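Local coordinates for surface presentation of antigens protein SpaO (Shigella flexneri, PDB 4TT9), which is required for surface presentation and secretion of the Ipa invasion antigens and for host-cell invasion, as a C-ring protein of the type III secretion system, at residues V54-N59 / Y75-S80. Numbering follows the deposited sequence.
Sequences VNIKVN and YGIEIS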
ATOM      1  N   VAL B  54       5.979   0.319   5.276  1.00 39.21           N
ATOM      2  CA  VAL B  54       5.159  -0.338   4.263  1.00 33.30           C
ATOM      3  C   VAL B  54       5.267  -1.836   4.454  1.00 37.99           C
ATOM      4  O   VAL B  54       6.365  -2.366   4.656  1.00 39.20           O
ATOM      5  CB  VAL B  54       5.661  -0.027   2.862  1.00 34.26           C
ATOM      6  CG1 VAL B  54       4.610  -0.388   1.836  1.00 26.03           C
ATOM      7  CG2 VAL B  54       6.022   1.433   2.765  1.00 33.22           C
ATOM      8  N   ASN B  55       4.124  -2.515   4.403  1.00 46.17           N
ATOM      9  CA  ASN B  55       4.072  -3.971   4.500  1.00 37.00           C
ATOM     10  C   ASN B  55       4.045  -4.575   3.122  1.00 37.93           C
ATOM     11  O   ASN B  55       3.240  -4.176   2.282  1.00 35.13           O
ATOM     12  CB  ASN B  55       2.819  -4.411   5.249  1.00 33.17           C
ATOM     13  CG  ASN B  55       2.883  -4.083   6.708  1.00 34.71           C
ATOM     14  OD1 ASN B  55       3.949  -3.788   7.232  1.00 40.87           O
ATOM     15  ND2 ASN B  55       1.750  -4.146   7.382  1.00 37.75           N
ATOM     16  N   ILE B  56       4.920  -5.536   2.876  1.00 40.17           N
ATOM     17  CA  ILE B  56       4.953  -6.145   1.561  1.00 36.78           C
ATOM     18  C   ILE B  56       4.279  -7.500   1.639  1.00 39.85           C
ATOM     19  O   ILE B  56       4.663  -8.345   2.448  1.00 41.33           O
ATOM     20  CB  ILE B  56       6.380  -6.255   1.028  1.00 37.74           C
ATOM     21  CG1 ILE B  56       7.120  -4.941   1.295  1.00 32.40           C
ATOM     22  CG2 ILE B  56       6.374  -6.593  -0.464  1.00 38.72           C
ATOM     23  CD1 ILE B  56       8.570  -4.926   0.868  1.00 32.08           C
ATOM     24  N   LYS B  57       3.256  -7.683   0.806  1.00 37.93           N
ATOM     25  CA  LYS B  57       2.459  -8.893   0.812  1.00 36.06           C
ATOM     26  C   LYS B  57       2.569  -9.587  -0.528  1.00 36.72           C
ATOM     27  O   LYS B  57       2.607  -8.934  -1.568  1.00 37.05           O
ATOM     28  CB  LYS B  57       0.991  -8.575   1.089  1.00 38.83           C
ATOM     29  CG  LYS B  57       0.653  -8.265   2.537  1.00 38.92           C
ATOM     30  CD  LYS B  57      -0.857  -8.278   2.714  1.00 42.36           C
ATOM     31  CE  LYS B  57      -1.272  -8.188   4.166  1.00 48.89           C
ATOM     32  NZ  LYS B  57      -2.759  -8.123   4.289  1.00 55.33           N
ATOM     33  N   VAL B  58       2.634 -10.909  -0.502  1.00 34.36           N
ATOM     34  CA  VAL B  58       2.600 -11.682  -1.728  1.00 49.28           C
ATOM     35  C   VAL B  58       1.406 -12.619  -1.638  1.00 53.20           C
ATOM     36  O   VAL B  58       1.347 -13.441  -0.730  1.00 62.51           O
ATOM     37  CB  VAL B  58       3.880 -12.503  -1.906  1.00 46.78           C
ATOM     38  CG1 VAL B  58       3.768 -13.401  -3.120  1.00 45.59           C
ATOM     39  CG2 VAL B  58       5.077 -11.584  -2.040  1.00 46.89           C
ATOM     40  N   ASN B  59       0.459 -12.489  -2.564  1.00 47.67           N
ATOM     41  CA  ASN B  59      -0.782 -13.265  -2.508  1.00 48.53           C
ATOM     42  C   ASN B  59      -1.456 -13.237  -1.144  1.00 53.95           C
ATOM     43  O   ASN B  59      -2.004 -14.253  -0.701  1.00 61.78           O
ATOM     44  CB  ASN B  59      -0.572 -14.716  -2.969  1.00 44.21           C
ATOM     45  CG  ASN B  59      -0.220 -14.805  -4.431  1.00 43.47           C
ATOM     46  OD1 ASN B  59      -0.348 -13.829  -5.163  1.00 45.48           O
ATOM     47  ND2 ASN B  59       0.215 -15.969  -4.868  1.00 45.57           N
ATOM     48  N   TYR B  75       9.721   6.333  -7.661  1.00 47.68           N
ATOM     49  CA  TYR B  75       9.613   5.981  -6.258  1.00 44.37           C
ATOM     50  C   TYR B  75      10.021   4.534  -6.119  1.00 43.52           C
ATOM     51  O   TYR B  75       9.824   3.742  -7.037  1.00 46.51           O
ATOM     52  CB  TYR B  75       8.171   6.122  -5.780  1.00 42.56           C
ATOM     53  CG  TYR B  75       7.756   7.538  -5.507  1.00 39.07           C
ATOM     54  CD1 TYR B  75       7.976   8.112  -4.269  1.00 34.54           C
ATOM     55  CD2 TYR B  75       7.144   8.300  -6.479  1.00 40.89           C
ATOM     56  CE1 TYR B  75       7.611   9.403  -4.010  1.00 34.34           C
ATOM     57  CE2 TYR B  75       6.770   9.598  -6.225  1.00 42.59           C
ATOM     58  CZ  TYR B  75       7.010  10.142  -4.988  1.00 42.84           C
ATOM     59  OH  TYR B  75       6.642  11.435  -4.713  1.00 51.84           O
ATOM     60  N   GLY B  76      10.576   4.177  -4.973  1.00 41.48           N
ATOM     61  CA  GLY B  76      11.006   2.810  -4.763  1.00 41.29           C
ATOM     62  C   GLY B  76      10.672   2.403  -3.350  1.00 46.45           C
ATOM     63  O   GLY B  76      10.390   3.264  -2.511  1.00 50.59           O
ATOM     64  N   ILE B  77      10.674   1.097  -3.092  1.00 47.25           N
ATOM     65  CA  ILE B  77      10.470   0.584  -1.742  1.00 43.47           C
ATOM     66  C   ILE B  77      11.715  -0.155  -1.309  1.00 45.02           C
ATOM     67  O   ILE B  77      11.945  -1.290  -1.728  1.00 49.27           O
ATOM     68  CB  ILE B  77       9.219  -0.338  -1.629  1.00 31.05           C
ATOM     69  CG1 ILE B  77       7.943   0.496  -1.605  1.00 34.61           C
ATOM     70  CG2 ILE B  77       9.242  -1.157  -0.345  1.00 29.82           C
ATOM     71  CD1 ILE B  77       7.365   0.750  -2.962  1.00 41.13           C
ATOM     72  N   GLU B  78      12.536   0.504  -0.494  1.00 47.96           N
ATOM     73  CA  GLU B  78      13.721  -0.133   0.057  1.00 44.97           C
ATOM     74  C   GLU B  78      13.260  -1.153   1.085  1.00 48.99           C
ATOM     75  O   GLU B  78      12.321  -0.894   1.838  1.00 49.26           O
ATOM     76  CB  GLU B  78      14.658   0.891   0.690  1.00 44.19           C
ATOM     77  CG  GLU B  78      16.010   0.310   1.117  1.00 49.94           C
ATOM     78  CD  GLU B  78      16.952   1.346   1.700  1.00 61.60           C
ATOM     79  OE1 GLU B  78      16.794   2.549   1.396  1.00 63.17           O
ATOM     80  OE2 GLU B  78      17.856   0.952   2.463  1.00 68.80           O
ATOM     81  N   ILE B  79      13.906  -2.314   1.105  1.00 49.29           N
ATOM     82  CA  ILE B  79      13.465  -3.408   1.961  1.00 43.48           C
ATOM     83  C   ILE B  79      14.212  -3.413   3.290  1.00 39.35           C
ATOM     84  O   ILE B  79      15.441  -3.388   3.334  1.00 36.01           O
ATOM     85  CB  ILE B  79      13.613  -4.768   1.252  1.00 44.75           C
ATOM     86  CG1 ILE B  79      12.915  -4.724  -0.103  1.00 32.38           C
ATOM     87  CG2 ILE B  79      13.032  -5.892   2.098  1.00 43.85           C
ATOM     88  CD1 ILE B  79      13.266  -5.880  -0.974  1.00 34.50           C
ATOM     89  N   SER B  80      13.450  -3.449   4.374  1.00 42.04           N
ATOM     90  CA  SER B  80      14.022  -3.358   5.703  1.00 44.97           C
ATOM     91  C   SER B  80      13.918  -4.686   6.421  1.00 42.32           C
ATOM     92  O   SER B  80      14.673  -4.944   7.358  1.00 48.04           O
ATOM     93  CB  SER B  80      13.321  -2.264   6.507  1.00 52.19           C
ATOM     94  OG  SER B  80      11.912  -2.399   6.446  1.00 54.12           O
TER
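In I56, CG1 is anti to the carbonyl carbon (chi1 -44°) and CD1 continues in an extended line (chi2 178°). The long branch therefore reaches out from strand 54-58 toward strand 75-79. In I77, the short branch is the one that answers: chi1 of -77° sets CG2 anti to the backbone N. The two methyl groups meet with I56 CD1 4.0 Å from I77 CG2. The two side chains point in opposing directions and pass alongside one another rather than meeting head-on. I56 CD1 also comes within 4.5 Å of I79 CG1, at the limit of contact. This methyl thus lies near two isoleucines that are two residues apart on the other strand. The contact is purely apolar and small, with 134 Å² buried between the segments, both sides summed.

No hydrogen bond joins the two segments. The CA atoms of I56 and I79 are 9.0 Å apart, too far for paired neighbouring strands. Strand 61-70 links them instead, pairing antiparallel with both in one sheet. The contact lies in the C-terminal SpoA domain of Spa33, a member of the FliN family. The apolar side chains of the two strands probably meet because the sheet curls. I56 and I77 are both buried, while I79 is partly exposed.

I77 also rests on F23 of strand 18-31. F44 of the second subunit packs on both I56 and I79, so the apolar cluster draws on both chains. Strand 75-79 also pairs antiparallel with a strand of the second subunit, which continues the sheet from one subunit into the other.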